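Extracellular solute-binding protein, family 5 (Chelativorans sp., PDB 6WM6) binds EDTA in the periplasm, as well as other aminopolycarboxylates, and probably delivers its cargo to an ABC transporter for uptake. Local coordinates at residues V54-T59 against G68-V73; N60-S65 against F209-V214; I275-A280 against P531-Y536. One frame throughout, in Å; residues are numbered along the deposited sequence.

Contact 1 of 3, residues V54-T59 against G68-V73; sequences VTRDIT and GNNAVV. With EDO (1,2-ethanediol), chain H; SO4 (sulfate ion), chain B; SO4 (sulfate ion), chain C.
The loop that leaves strand 49-54 runs past the first turn of helix 71-77, with the CA atoms of Val54 and Val72 6.2 Å apart and no direct hydrogen bond from one segment to the other. In this solute-binding protein of family 5, the loop is held instead against an N-capped helix start. Val72 is the wedge. A chi1 of 172° turns Val72 CG1 away from the backbone N and in among Val54, Ile58 and the carbonyl of Arg56, 3.6 Å from Ile58 CD1. Arg56 O is buried without a hydrogen-bonding partner. The other methyl, Val72 CG2, lies 3.7 Å from Arg56 CG, under the extended arginine chain. That chain then passes over Asn70, the guanidinium and amide planes only 17° apart. Asn70 is the N-cap: its OD1 takes the N-H of Val73 at 2.9 Å and a nearly straight 169°. A sulfate, probably from the crystallisation liquor, sits at this helix start, its O1 accepting from Ala71 N at 2.9 Å and its O2 weakly from Arg56 NH2. The other end of the Asn70 amide reaches the loop through one water, which accepts from ND2 at 3.1 Å and donates to Asp57 O at 2.9 Å.

Contact 2 of 3, residues N60-S65 against F209-V214; sequences NWNVTS and FLSNEV
Leu210, in the last turn of helix 202-212, meets the loop chiefly through its backbone: its carbonyl O lies 3.5 Å from Asn62 CB. Ser211 supplies the direct hydrogen bond of the contact. Its carbonyl O receives the N-H of Trp61 at 2.9 Å and 160°, in the carbonyl plane and on a lone pair, while Asn60 CA approaches the same oxygen at 3.3 Å in a CA-H...O contact. The Ser211 hydroxyl is bonded to Tyr206 O within its own helix and also accepts from a water to which Asn60 ND2 donates. The helix end meets a loop already folded on itself: Asn60 OD1 closes an Asx turn by accepting from Asn62 N, and a type I beta turn follows from Asn62 to Ser65, where Asn62 O takes both the N-H and the hydroxyl of Ser65. Past the helix, Trp61 CG sits anti to the carbonyl carbon (chi1 -68°), which sets the indole beside 213-214, and Glu213 O comes obliquely within 3.4 Å of Trp61 CD1. Val214 then lays its CA over the indole, 4.0 Å from the centroid of the five-membered ring and 15° off its normal, a CH-pi contact. With an alanine in place of Trp61, the bond to Ser211 O would remain, but Val214 CA would probably lose its ring face and Phe227 its edge-to-face partner. Val214 CG2 runs alongside, 3.9 Å from Trp61 NE1.

Contact 3 of 3, residues I275-A280 against P531-Y536; sequences IYPQGA and PTALIY
Ile275 and Ile535 stand on the same face of the sheet, an antiparallel hydrogen-bonded pair whose two backbone bonds run from Ile275 N to Ile535 O at 2.9 Å and from Ile535 N to Ile275 O at 3.0 Å. Their side chains cross at an angle, Ile275 CG1 resting 3.7 Å from Ile535 CB. CG1 is brought there by a first torsion of 67°, which sets it between the backbone N and the carbonyl carbon. Tyr276 takes another course: its CG is anti to the backbone N (chi1 -164°), and the ring reaches out beside 532-534, with Leu534 CA at its edge and Leu534 CD1 approaching Tyr276 CD1 obliquely at 3.7 Å. The phenol oxygen ends beside the methyl of Thr532, and the two residues share Asp545, Tyr276 OH bonding to OD1 and Thr532 OG1 to OD2. A water sits over the centre of the Tyr276 ring and joins Pro277 O to Ala533 N. From Pro277 on the chains draw apart, yet Ala280 CB still meets Ala533 CB at 3.7 Å, with a second water gripped by Pro277 O, Ala280 N and Pro531 O. Direct strand pairing thus gives way to water-mediated bridging. Two adjacent chain passages of this kind are consistent with the hinge that joins the lobes of periplasmic solute-binding proteins.

Overall arrangement
Contacts 1 and 2 share one continuous run of chain, 54-65, the end of strand 49-54 and the loop after it, pressed first against the start of helix 71-77 and then against the end of helix 202-212. Their centres are 11 Å apart and they touch, Val73 CG2 lying 3.4 Å from Asn60 O. The centre of contact 3 is about 16 Å from that of contact 1 and about 26 Å from that of contact 2. Contacts 1 and 3 come within about 5 Å at their nearest atoms, and the ethanediol bonded to Thr55 N lies about 4 Å from the Tyr276 side chain, perhaps marking a pocket. It and the sulfates at Ala71 N and Asn69 ND2 probably came from the crystallisation liquor.

Contact 1 of 3, residues V54-T59 against G68-V73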
ATOM      1  N   VAL A  54      11.975  11.785  -2.952  1.00 20.83           N
ATOM      2  CA  VAL A  54      11.130  10.717  -3.492  1.00 22.36           C
ATOM      3  C   VAL A  54      11.929   9.922  -4.507  1.00 21.98           C
ATOM      4  O   VAL A  54      12.868  10.442  -5.113  1.00 23.56           O
ATOM      5  CB  VAL A  54       9.815  11.247  -4.103  1.00 22.06           C
ATOM      6  CG1 VAL A  54       9.016  11.978  -3.026  1.00 23.01           C
ATOM      7  CG2 VAL A  54      10.085  12.131  -5.287  1.00 23.77           C
ATOM      8  N   THR A  55      11.541   8.649  -4.682  1.00 24.67           N
ATOM      9  CA  THR A  55      12.361   7.664  -5.378  1.00 28.57           C
ATOM     10  C   THR A  55      11.974   7.448  -6.839  1.00 35.98           C
ATOM     11  O   THR A  55      12.665   6.698  -7.534  1.00 33.97           O
ATOM     12  CB  THR A  55      12.294   6.312  -4.650  1.00 31.62           C
ATOM     13  OG1 THR A  55      10.938   5.858  -4.604  1.00 49.95           O
ATOM     14  CG2 THR A  55      12.829   6.429  -3.225  1.00 36.39           C
ATOM     15  N   ARG A  56      10.900   8.070  -7.323  1.00 28.14           N
ATOM     16  CA  ARG A  56      10.496   7.947  -8.715  1.00 25.78           C
ATOM     17  C   ARG A  56      10.313   9.334  -9.325  1.00 26.93           C
ATOM     18  O   ARG A  56       9.937  10.290  -8.631  1.00 25.66           O
ATOM     19  CB  ARG A  56       9.152   7.203  -8.857  1.00 27.68           C
ATOM     20  CG  ARG A  56       9.071   5.832  -8.219  1.00 32.32           C
ATOM     21  CD  ARG A  56       7.628   5.333  -8.279  1.00 42.39           C
ATOM     22  NE  ARG A  56       7.444   4.013  -7.686  1.00 48.33           N
ATOM     23  CZ  ARG A  56       7.522   2.868  -8.359  1.00 53.77           C
ATOM     24  NH1 ARG A  56       7.790   2.865  -9.657  1.00 52.47           N
ATOM     25  NH2 ARG A  56       7.330   1.719  -7.726  1.00 58.93           N
ATOM     26  N   ASP A  57      10.561   9.442 -10.632  1.00 28.66           N
ATOM     27  CA  ASP A  57      10.140  10.624 -11.365  1.00 25.36           C
ATOM     28  C   ASP A  57       8.614  10.637 -11.467  1.00 26.72           C
ATOM     29  O   ASP A  57       7.951   9.616 -11.270  1.00 30.19           O
ATOM     30  CB  ASP A  57      10.767  10.630 -12.762  1.00 30.13           C
ATOM     31  CG  ASP A  57      10.582  11.955 -13.504  1.00 29.83           C
ATOM     32  OD1 ASP A  57      10.306  12.999 -12.886  1.00 29.45           O
ATOM     33  OD2 ASP A  57      10.725  11.957 -14.754  1.00 36.22           O
ATOM     34  N   ILE A  58       8.055  11.814 -11.738  1.00 27.33           N
ATOM     35  CA  ILE A  58       6.613  11.973 -11.896  1.00 24.50           C
ATOM     36  C   ILE A  58       6.319  12.085 -13.391  1.00 24.70           C
ATOM     37  O   ILE A  58       6.629  13.105 -14.021  1.00 25.90           O
ATOM     38  CB  ILE A  58       6.081  13.219 -11.174  1.00 24.64           C
ATOM     39  CG1 ILE A  58       6.526  13.265  -9.712  1.00 31.78           C
ATOM     40  CG2 ILE A  58       4.554  13.260 -11.291  1.00 27.22           C
ATOM     41  CD1 ILE A  58       5.996  12.150  -8.875  1.00 39.28           C
ATOM     42  N   THR A  59       5.698  11.054 -13.960  1.00 25.99           N
ATOM     43  CA  THR A  59       5.210  11.099 -15.334  1.00 27.16           C
ATOM     44  C   THR A  59       3.697  11.021 -15.421  1.00 25.73           C
ATOM     45  O   THR A  59       3.143  11.202 -16.508  1.00 29.41           O
ATOM     46  CB  THR A  59       5.823   9.958 -16.164  1.00 25.07           C
ATOM     47  OG1 THR A  59       5.568   8.711 -15.523  1.00 32.89           O
ATOM     48  CG2 THR A  59       7.327  10.170 -16.286  1.00 33.60           C
ATOM     49  N   GLY A  68      -0.564   5.960 -12.508  1.00 19.02           N
ATOM     50  CA  GLY A  68      -0.231   6.869 -11.432  1.00 18.68           C
ATOM     51  C   GLY A  68      -0.283   6.288 -10.042  1.00 19.75           C
ATOM     52  O   GLY A  68       0.117   6.952  -9.089  1.00 20.54           O
ATOM     53  N   ASN A  69      -0.738   5.045  -9.900  1.00 20.12           N
ATOM     54  CA  ASN A  69      -0.971   4.450  -8.586  1.00 20.47           C
ATOM     55  C   ASN A  69       0.341   3.942  -8.007  1.00 21.23           C
ATOM     56  O   ASN A  69       0.730   2.789  -8.192  1.00 23.25           O
ATOM     57  CB  ASN A  69      -1.980   3.312  -8.706  1.00 21.85           C
ATOM     58  CG  ASN A  69      -2.143   2.547  -7.419  1.00 23.54           C
ATOM     59  OD1 ASN A  69      -2.368   3.135  -6.381  1.00 27.79           O
ATOM     60  ND2 ASN A  69      -2.018   1.220  -7.496  1.00 28.11           N
ATOM     61  N   ASN A  70       1.029   4.805  -7.276  1.00 19.06           N
ATOM     62  CA  ASN A  70       2.199   4.395  -6.506  1.00 18.51           C
ATOM     63  C   ASN A  70       2.403   5.413  -5.383  1.00 20.47           C
ATOM     64  O   ASN A  70       1.811   6.504  -5.377  1.00 18.94           O
ATOM     65  CB  ASN A  70       3.441   4.216  -7.384  1.00 19.36           C
ATOM     66  CG  ASN A  70       3.926   5.503  -8.000  1.00 22.10           C
ATOM     67  OD1 ASN A  70       4.204   6.490  -7.301  1.00 20.68           O
ATOM     68  ND2 ASN A  70       4.069   5.513  -9.319  1.00 26.90           N
ATOM     69  N   ALA A  71       3.247   5.046  -4.419  1.00 20.73           N
ATOM     70  CA  ALA A  71       3.397   5.871  -3.226  1.00 19.32           C
ATOM     71  C   ALA A  71       4.041   7.226  -3.525  1.00 21.22           C
ATOM     72  O   ALA A  71       3.805   8.191  -2.787  1.00 21.06           O
ATOM     73  CB  ALA A  71       4.223   5.126  -2.169  1.00 21.28           C
ATOM     74  N   VAL A  72       4.851   7.341  -4.570  1.00 19.28           N
ATOM     75  CA  VAL A  72       5.449   8.627  -4.906  1.00 19.89           C
ATOM     76  C   VAL A  72       4.385   9.612  -5.390  1.00 18.77           C
ATOM     77  O   VAL A  72       4.301  10.759  -4.919  1.00 18.72           O
ATOM     78  CB  VAL A  72       6.586   8.467  -5.930  1.00 22.63           C
ATOM     79  CG1 VAL A  72       7.074   9.821  -6.411  1.00 22.75           C
ATOM     80  CG2 VAL A  72       7.719   7.667  -5.311  1.00 23.77           C
ATOM     81  N   VAL A  73       3.568   9.196  -6.365  1.00 18.53           N
ATOM     82  CA  VAL A  73       2.516  10.084  -6.851  1.00 19.03           C
ATOM     83  C   VAL A  73       1.561  10.421  -5.715  1.00 18.39           C
ATOM     84  O   VAL A  73       1.069  11.551  -5.603  1.00 17.93           O
ATOM     85  CB  VAL A  73       1.797   9.445  -8.058  1.00 18.85           C
ATOM     86  CG1 VAL A  73       0.699  10.366  -8.577  1.00 19.68           C
ATOM     87  CG2 VAL A  73       2.799   9.139  -9.158  1.00 20.92           C
TER
HETATM   88  C1  EDO H 607       9.083   8.409  -1.066  1.00 43.59           C
HETATM   89  O1  EDO H 607       9.555   7.802  -2.281  1.00 37.96           O
HETATM   90  C2  EDO H 607       7.558   8.473  -1.071  1.00 47.58           C
HETATM   91  O2  EDO H 607       7.011   7.314  -0.429  1.00 53.56           O
HETATM   92  S   SO4 B 601       4.178   1.041  -4.437  1.00 32.09           S
HETATM   93  O1  SO4 B 601       3.589   2.255  -3.865  1.00 41.88           O
HETATM   94  O2  SO4 B 601       5.485   1.360  -4.986  1.00 49.20           O
HETATM   95  O3  SO4 B 601       4.313   0.006  -3.376  1.00 27.08           O
HETATM   96  O4  SO4 B 601       3.305   0.549  -5.498  1.00 60.49           O
HETATM   97  S   SO4 C 602      -1.555  -1.645  -4.890  1.00 23.24           S
HETATM   98  O1  SO4 C 602      -2.227  -0.461  -4.353  1.00 31.75           O
HETATM   99  O2  SO4 C 602      -0.613  -1.217  -5.920  1.00 51.60           O
HETATM  100  O3  SO4 C 602      -0.804  -2.304  -3.817  1.00 30.23           O
HETATM  101  O4  SO4 C 602      -2.544  -2.541  -5.469  1.00 39.57           O
HETATM  102  O   HOH W   1       5.903   7.578 -10.736  1.00 33.61           O

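Contact 2 of 3, residues N60-S65 against F209-V214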
ATOM      1  N   ASN A  60       3.026  10.777 -14.305  1.00 22.78           N
ATOM      2  CA  ASN A  60       1.572  10.691 -14.226  1.00 23.99           C
ATOM      3  C   ASN A  60       1.196  11.303 -12.884  1.00 20.55           C
ATOM      4  O   ASN A  60       1.740  10.911 -11.855  1.00 21.57           O
ATOM      5  CB  ASN A  60       1.119   9.226 -14.325  1.00 22.96           C
ATOM      6  CG  ASN A  60      -0.391   9.079 -14.397  1.00 21.27           C
ATOM      7  OD1 ASN A  60      -1.132   9.611 -13.549  1.00 22.23           O
ATOM      8  ND2 ASN A  60      -0.861   8.329 -15.369  1.00 23.97           N
ATOM      9  N   TRP A  61       0.295  12.282 -12.910  1.00 19.78           N
ATOM     10  CA  TRP A  61      -0.061  13.073 -11.758  1.00 18.39           C
ATOM     11  C   TRP A  61      -1.378  12.633 -11.140  1.00 18.76           C
ATOM     12  O   TRP A  61      -1.847  13.280 -10.199  1.00 20.20           O
ATOM     13  CB  TRP A  61      -0.154  14.552 -12.137  1.00 19.81           C
ATOM     14  CG  TRP A  61       1.168  15.121 -12.491  1.00 20.10           C
ATOM     15  CD1 TRP A  61       1.753  15.125 -13.726  1.00 21.48           C
ATOM     16  CD2 TRP A  61       2.073  15.772 -11.600  1.00 18.80           C
ATOM     17  NE1 TRP A  61       2.981  15.735 -13.650  1.00 22.88           N
ATOM     18  CE2 TRP A  61       3.200  16.135 -12.356  1.00 20.46           C
ATOM     19  CE3 TRP A  61       2.046  16.076 -10.235  1.00 20.65           C
ATOM     20  CZ2 TRP A  61       4.290  16.799 -11.790  1.00 22.88           C
ATOM     21  CZ3 TRP A  61       3.122  16.731  -9.683  1.00 22.43           C
ATOM     22  CH2 TRP A  61       4.230  17.083 -10.458  1.00 22.47           C
ATOM     23  N   ASN A  62      -1.954  11.537 -11.628  1.00 20.08           N
ATOM     24  CA  ASN A  62      -3.280  11.074 -11.230  1.00 16.91           C
ATOM     25  C   ASN A  62      -3.120   9.751 -10.493  1.00 18.19           C
ATOM     26  O   ASN A  62      -3.049   8.680 -11.107  1.00 17.73           O
ATOM     27  CB  ASN A  62      -4.152  10.947 -12.479  1.00 19.00           C
ATOM     28  CG  ASN A  62      -5.534  10.430 -12.188  1.00 18.20           C
ATOM     29  OD1 ASN A  62      -5.875  10.063 -11.045  1.00 18.89           O
ATOM     30  ND2 ASN A  62      -6.373  10.406 -13.242  1.00 19.98           N
ATOM     31  N   VAL A  63      -3.090   9.820  -9.165  1.00 17.36           N
ATOM     32  CA  VAL A  63      -2.801   8.634  -8.356  1.00 17.43           C
ATOM     33  C   VAL A  63      -3.860   7.560  -8.517  1.00 17.47           C
ATOM     34  O   VAL A  63      -3.608   6.386  -8.213  1.00 19.08           O
ATOM     35  CB  VAL A  63      -2.605   9.031  -6.878  1.00 17.44           C
ATOM     36  CG1 VAL A  63      -3.923   9.340  -6.201  1.00 18.78           C
ATOM     37  CG2 VAL A  63      -1.847   7.931  -6.138  1.00 20.31           C
ATOM     38  N   THR A  64      -5.072   7.933  -8.933  1.00 17.13           N
ATOM     39  CA  THR A  64      -6.162   6.985  -9.098  1.00 17.26           C
ATOM     40  C   THR A  64      -6.068   6.205 -10.399  1.00 17.52           C
ATOM     41  O   THR A  64      -6.821   5.237 -10.593  1.00 18.78           O
ATOM     42  CB  THR A  64      -7.539   7.630  -8.949  1.00 17.48           C
ATOM     43  OG1 THR A  64      -7.877   8.387 -10.125  1.00 18.85           O
ATOM     44  CG2 THR A  64      -7.585   8.544  -7.720  1.00 19.93           C
ATOM     45  N   SER A  65      -5.205   6.617 -11.321  1.00 17.78           N
ATOM     46  CA  SER A  65      -5.075   5.920 -12.595  1.00 17.96           C
ATOM     47  C   SER A  65      -4.186   4.699 -12.445  1.00 18.78           C
ATOM     48  O   SER A  65      -3.442   4.562 -11.471  1.00 19.23           O
ATOM     49  CB  SER A  65      -4.506   6.856 -13.669  1.00 18.71           C
ATOM     50  OG  SER A  65      -3.125   7.150 -13.457  1.00 18.69           O
ATOM     51  N   PHE A 209      -5.661  15.200 -19.419  1.00 22.42           N
ATOM     52  CA  PHE A 209      -5.506  16.401 -18.595  1.00 22.47           C
ATOM     53  C   PHE A 209      -5.050  16.096 -17.170  1.00 21.02           C
ATOM     54  O   PHE A 209      -4.046  16.646 -16.706  1.00 22.81           O
ATOM     55  CB  PHE A 209      -6.821  17.190 -18.591  1.00 23.72           C
ATOM     56  CG  PHE A 209      -6.838  18.359 -17.654  1.00 23.48           C
ATOM     57  CD1 PHE A 209      -5.983  19.451 -17.852  1.00 24.87           C
ATOM     58  CD2 PHE A 209      -7.720  18.388 -16.584  1.00 23.45           C
ATOM     59  CE1 PHE A 209      -6.022  20.528 -16.977  1.00 24.61           C
ATOM     60  CE2 PHE A 209      -7.749  19.474 -15.706  1.00 25.64           C
ATOM     61  CZ  PHE A 209      -6.896  20.540 -15.916  1.00 24.06           C
ATOM     62  N   LEU A 210      -5.761  15.225 -16.447  1.00 21.11           N
ATOM     63  CA  LEU A 210      -5.444  15.011 -15.045  1.00 21.42           C
ATOM     64  C   LEU A 210      -4.214  14.135 -14.858  1.00 20.23           C
ATOM     65  O   LEU A 210      -3.592  14.191 -13.793  1.00 22.47           O
ATOM     66  CB  LEU A 210      -6.635  14.380 -14.314  1.00 20.85           C
ATOM     67  CG  LEU A 210      -7.861  15.286 -14.158  1.00 21.22           C
ATOM     68  CD1 LEU A 210      -8.994  14.541 -13.494  1.00 22.84           C
ATOM     69  CD2 LEU A 210      -7.513  16.543 -13.355  1.00 21.99           C
ATOM     70  N   SER A 211      -3.845  13.336 -15.853  1.00 20.56           N
ATOM     71  CA  SER A 211      -2.716  12.424 -15.750  1.00 20.21           C
ATOM     72  C   SER A 211      -1.425  13.043 -16.257  1.00 20.87           C
ATOM     73  O   SER A 211      -0.393  12.964 -15.595  1.00 21.95           O
ATOM     74  CB  SER A 211      -3.016  11.139 -16.530  1.00 21.91           C
ATOM     75  OG  SER A 211      -4.087  10.424 -15.936  1.00 23.46           O
ATOM     76  N   ASN A 212      -1.454  13.659 -17.439  1.00 22.32           N
ATOM     77  CA  ASN A 212      -0.226  14.088 -18.090  1.00 21.26           C
ATOM     78  C   ASN A 212       0.207  15.493 -17.731  1.00 23.84           C
ATOM     79  O   ASN A 212       1.401  15.789 -17.823  1.00 28.82           O
ATOM     80  CB  ASN A 212      -0.380  14.015 -19.616  1.00 26.27           C
ATOM     81  CG  ASN A 212      -0.691  12.623 -20.106  1.00 27.35           C
ATOM     82  OD1 ASN A 212      -0.287  11.632 -19.502  1.00 37.63           O
ATOM     83  ND2 ASN A 212      -1.422  12.540 -21.211  1.00 32.76           N
ATOM     84  N   GLU A 213      -0.710  16.373 -17.367  1.00 22.82           N
ATOM     85  CA  GLU A 213      -0.367  17.760 -17.109  1.00 23.53           C
ATOM     86  C   GLU A 213       0.063  17.966 -15.667  1.00 22.57           C
ATOM     87  O   GLU A 213      -0.507  17.377 -14.749  1.00 22.76           O
ATOM     88  CB  GLU A 213      -1.549  18.678 -17.400  1.00 26.34           C
ATOM     89  CG  GLU A 213      -2.058  18.640 -18.837  1.00 33.47           C
ATOM     90  CD  GLU A 213      -0.975  18.978 -19.845  1.00 58.21           C
ATOM     91  OE1 GLU A 213      -0.790  18.197 -20.802  1.00 60.89           O
ATOM     92  OE2 GLU A 213      -0.304  20.020 -19.674  1.00 59.89           O
ATOM     93  N   VAL A 214       1.063  18.809 -15.472  1.00 23.53           N
ATOM     94  CA  VAL A 214       1.400  19.246 -14.109  1.00 23.68           C
ATOM     95  C   VAL A 214       0.210  20.024 -13.572  1.00 21.06           C
ATOM     96  O   VAL A 214      -0.275  20.960 -14.245  1.00 23.55           O
ATOM     97  CB  VAL A 214       2.665  20.121 -14.131  1.00 23.06           C
ATOM     98  CG1 VAL A 214       3.038  20.538 -12.708  1.00 23.94           C
ATOM     99  CG2 VAL A 214       3.828  19.374 -14.787  1.00 25.53           C
TER
HETATM  100  O   HOH W   2      -3.391   7.720 -16.828  1.00 28.32           O
HETATM  101  O   HOH W   3      -3.801  15.388 -11.477  1.00 36.83           O

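Contact 3 of 3, residues I275-A280 against P531-Y536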
ATOM      1  N   ILE A 275      13.751  11.834   4.237  1.00 17.00           N
ATOM      2  CA  ILE A 275      13.778  10.677   3.348  1.00 16.10           C
ATOM      3  C   ILE A 275      12.862   9.609   3.935  1.00 16.59           C
ATOM      4  O   ILE A 275      12.663   9.543   5.155  1.00 16.89           O
ATOM      5  CB  ILE A 275      15.199  10.153   3.098  1.00 17.52           C
ATOM      6  CG1 ILE A 275      15.819   9.560   4.365  1.00 19.08           C
ATOM      7  CG2 ILE A 275      16.086  11.281   2.555  1.00 18.08           C
ATOM      8  CD1 ILE A 275      17.148   8.877   4.131  1.00 19.60           C
ATOM      9  N   TYR A 276      12.341   8.743   3.069  1.00 16.34           N
ATOM     10  CA  TYR A 276      11.416   7.662   3.471  1.00 16.62           C
ATOM     11  C   TYR A 276      11.720   6.419   2.642  1.00 17.07           C
ATOM     12  O   TYR A 276      10.871   5.916   1.897  1.00 20.83           O
ATOM     13  CB  TYR A 276       9.972   8.127   3.294  1.00 17.25           C
ATOM     14  CG  TYR A 276       8.904   7.303   3.993  1.00 17.14           C
ATOM     15  CD1 TYR A 276       8.928   7.113   5.353  1.00 16.38           C
ATOM     16  CD2 TYR A 276       7.830   6.777   3.285  1.00 15.98           C
ATOM     17  CE1 TYR A 276       7.906   6.422   6.019  1.00 15.73           C
ATOM     18  CE2 TYR A 276       6.826   6.064   3.926  1.00 16.20           C
ATOM     19  CZ  TYR A 276       6.888   5.884   5.276  1.00 16.27           C
ATOM     20  OH  TYR A 276       5.875   5.205   5.915  1.00 17.18           O
ATOM     21  N   PRO A 277      12.927   5.882   2.768  1.00 19.68           N
ATOM     22  CA  PRO A 277      13.316   4.752   1.910  1.00 21.73           C
ATOM     23  C   PRO A 277      12.572   3.483   2.278  1.00 22.34           C
ATOM     24  O   PRO A 277      12.197   3.256   3.433  1.00 21.79           O
ATOM     25  CB  PRO A 277      14.815   4.599   2.188  1.00 25.95           C
ATOM     26  CG  PRO A 277      14.989   5.120   3.584  1.00 23.40           C
ATOM     27  CD  PRO A 277      14.022   6.305   3.658  1.00 19.91           C
ATOM     28  N   GLN A 278      12.382   2.627   1.275  1.00 21.52           N
ATOM     29  CA  GLN A 278      11.805   1.304   1.510  1.00 24.62           C
ATOM     30  C   GLN A 278      12.943   0.305   1.672  1.00 28.34           C
ATOM     31  O   GLN A 278      14.056   0.521   1.185  1.00 38.17           O
ATOM     32  CB  GLN A 278      10.872   0.910   0.362  1.00 39.82           C
ATOM     33  CG  GLN A 278       9.583   1.741   0.307  1.00 65.49           C
ATOM     34  CD  GLN A 278       8.424   1.035  -0.393  1.00 76.98           C
ATOM     35  OE1 GLN A 278       8.506  -0.147  -0.722  1.00 76.71           O
ATOM     36  NE2 GLN A 278       7.334   1.765  -0.613  1.00 75.05           N
ATOM     37  N   GLY A 279      12.675  -0.777   2.385  1.00 43.71           N
ATOM     38  CA  GLY A 279      13.703  -1.783   2.598  1.00 49.40           C
ATOM     39  C   GLY A 279      14.891  -1.292   3.405  1.00 42.72           C
ATOM     40  O   GLY A 279      16.045  -1.478   3.004  1.00 43.97           O
ATOM     41  N   ALA A 280      14.630  -0.665   4.545  1.00 32.55           N
ATOM     42  CA  ALA A 280      15.711  -0.216   5.418  1.00 38.55           C
ATOM     43  C   ALA A 280      16.455  -1.408   6.005  1.00 37.99           C
ATOM     44  O   ALA A 280      15.861  -2.440   6.316  1.00 38.52           O
ATOM     45  CB  ALA A 280      15.152   0.642   6.553  1.00 46.30           C
ATOM     46  N   PRO A 531       9.709  -2.993   7.526  1.00 16.10           N
ATOM     47  CA  PRO A 531       9.844  -1.793   8.361  1.00 16.49           C
ATOM     48  C   PRO A 531       9.795  -0.539   7.517  1.00 16.73           C
ATOM     49  O   PRO A 531      10.387  -0.462   6.445  1.00 18.20           O
ATOM     50  CB  PRO A 531      11.231  -1.966   8.994  1.00 18.83           C
ATOM     51  CG  PRO A 531      12.007  -2.745   7.963  1.00 22.90           C
ATOM     52  CD  PRO A 531      11.003  -3.689   7.312  1.00 19.87           C
ATOM     53  N   THR A 532       9.108   0.458   8.011  1.00 15.25           N
ATOM     54  CA  THR A 532       9.241   1.783   7.445  1.00 16.28           C
ATOM     55  C   THR A 532      10.505   2.455   7.996  1.00 17.27           C
ATOM     56  O   THR A 532      11.093   2.028   8.993  1.00 18.25           O
ATOM     57  CB  THR A 532       8.056   2.668   7.816  1.00 17.19           C
ATOM     58  OG1 THR A 532       8.120   2.907   9.232  1.00 17.24           O
ATOM     59  CG2 THR A 532       6.724   2.043   7.469  1.00 19.13           C
ATOM     60  N   ALA A 533      10.923   3.532   7.342  1.00 16.90           N
ATOM     61  CA  ALA A 533      12.017   4.341   7.876  1.00 18.23           C
ATOM     62  C   ALA A 533      11.812   5.779   7.420  1.00 15.83           C
ATOM     63  O   ALA A 533      12.049   6.109   6.254  1.00 18.49           O
ATOM     64  CB  ALA A 533      13.368   3.807   7.407  1.00 20.93           C
ATOM     65  N   LEU A 534      11.408   6.633   8.339  1.00 15.80           N
ATOM     66  CA  LEU A 534      11.306   8.075   8.116  1.00 15.64           C
ATOM     67  C   LEU A 534      12.484   8.712   8.828  1.00 14.72           C
ATOM     68  O   LEU A 534      12.591   8.633  10.045  1.00 16.53           O
ATOM     69  CB  LEU A 534       9.993   8.596   8.688  1.00 14.82           C
ATOM     70  CG  LEU A 534       9.685  10.065   8.480  1.00 16.23           C
ATOM     71  CD1 LEU A 534       9.467  10.406   7.021  1.00 17.49           C
ATOM     72  CD2 LEU A 534       8.460  10.436   9.330  1.00 18.84           C
ATOM     73  N   ILE A 535      13.394   9.307   8.062  1.00 15.76           N
ATOM     74  CA  ILE A 535      14.657   9.830   8.575  1.00 17.26           C
ATOM     75  C   ILE A 535      14.710  11.292   8.160  1.00 15.98           C
ATOM     76  O   ILE A 535      14.525  11.607   6.972  1.00 15.78           O
ATOM     77  CB  ILE A 535      15.852   9.043   8.017  1.00 16.70           C
ATOM     78  CG1 ILE A 535      15.657   7.531   8.206  1.00 17.34           C
ATOM     79  CG2 ILE A 535      17.159   9.492   8.719  1.00 18.13           C
ATOM     80  CD1 ILE A 535      16.707   6.663   7.511  1.00 18.90           C
ATOM     81  N   TYR A 536      14.930  12.189   9.121  1.00 15.38           N
ATOM     82  CA  TYR A 536      14.604  13.589   8.864  1.00 15.42           C
ATOM     83  C   TYR A 536      15.324  14.522   9.817  1.00 16.53           C
ATOM     84  O   TYR A 536      15.807  14.119  10.868  1.00 17.55           O
ATOM     85  CB  TYR A 536      13.079  13.821   8.981  1.00 16.97           C
ATOM     86  CG  TYR A 536      12.551  13.465  10.359  1.00 15.42           C
ATOM     87  CD1 TYR A 536      12.294  12.138  10.695  1.00 16.52           C
ATOM     88  CD2 TYR A 536      12.327  14.430  11.332  1.00 16.92           C
ATOM     89  CE1 TYR A 536      11.851  11.796  11.968  1.00 16.08           C
ATOM     90  CE2 TYR A 536      11.878  14.103  12.590  1.00 17.09           C
ATOM     91  CZ  TYR A 536      11.639  12.780  12.899  1.00 17.58           C
ATOM     92  OH  TYR A 536      11.206  12.403  14.152  1.00 19.79           O
TER
HETATM   93  O   HOH W   4       9.813   3.891   4.599  1.00 19.19           O
HETATM   94  O   HOH W   5      12.463   1.051   5.135  1.00 23.42           O
HETATM   95  O   HOH W   6       9.972  -0.614   3.777  1.00 31.88           O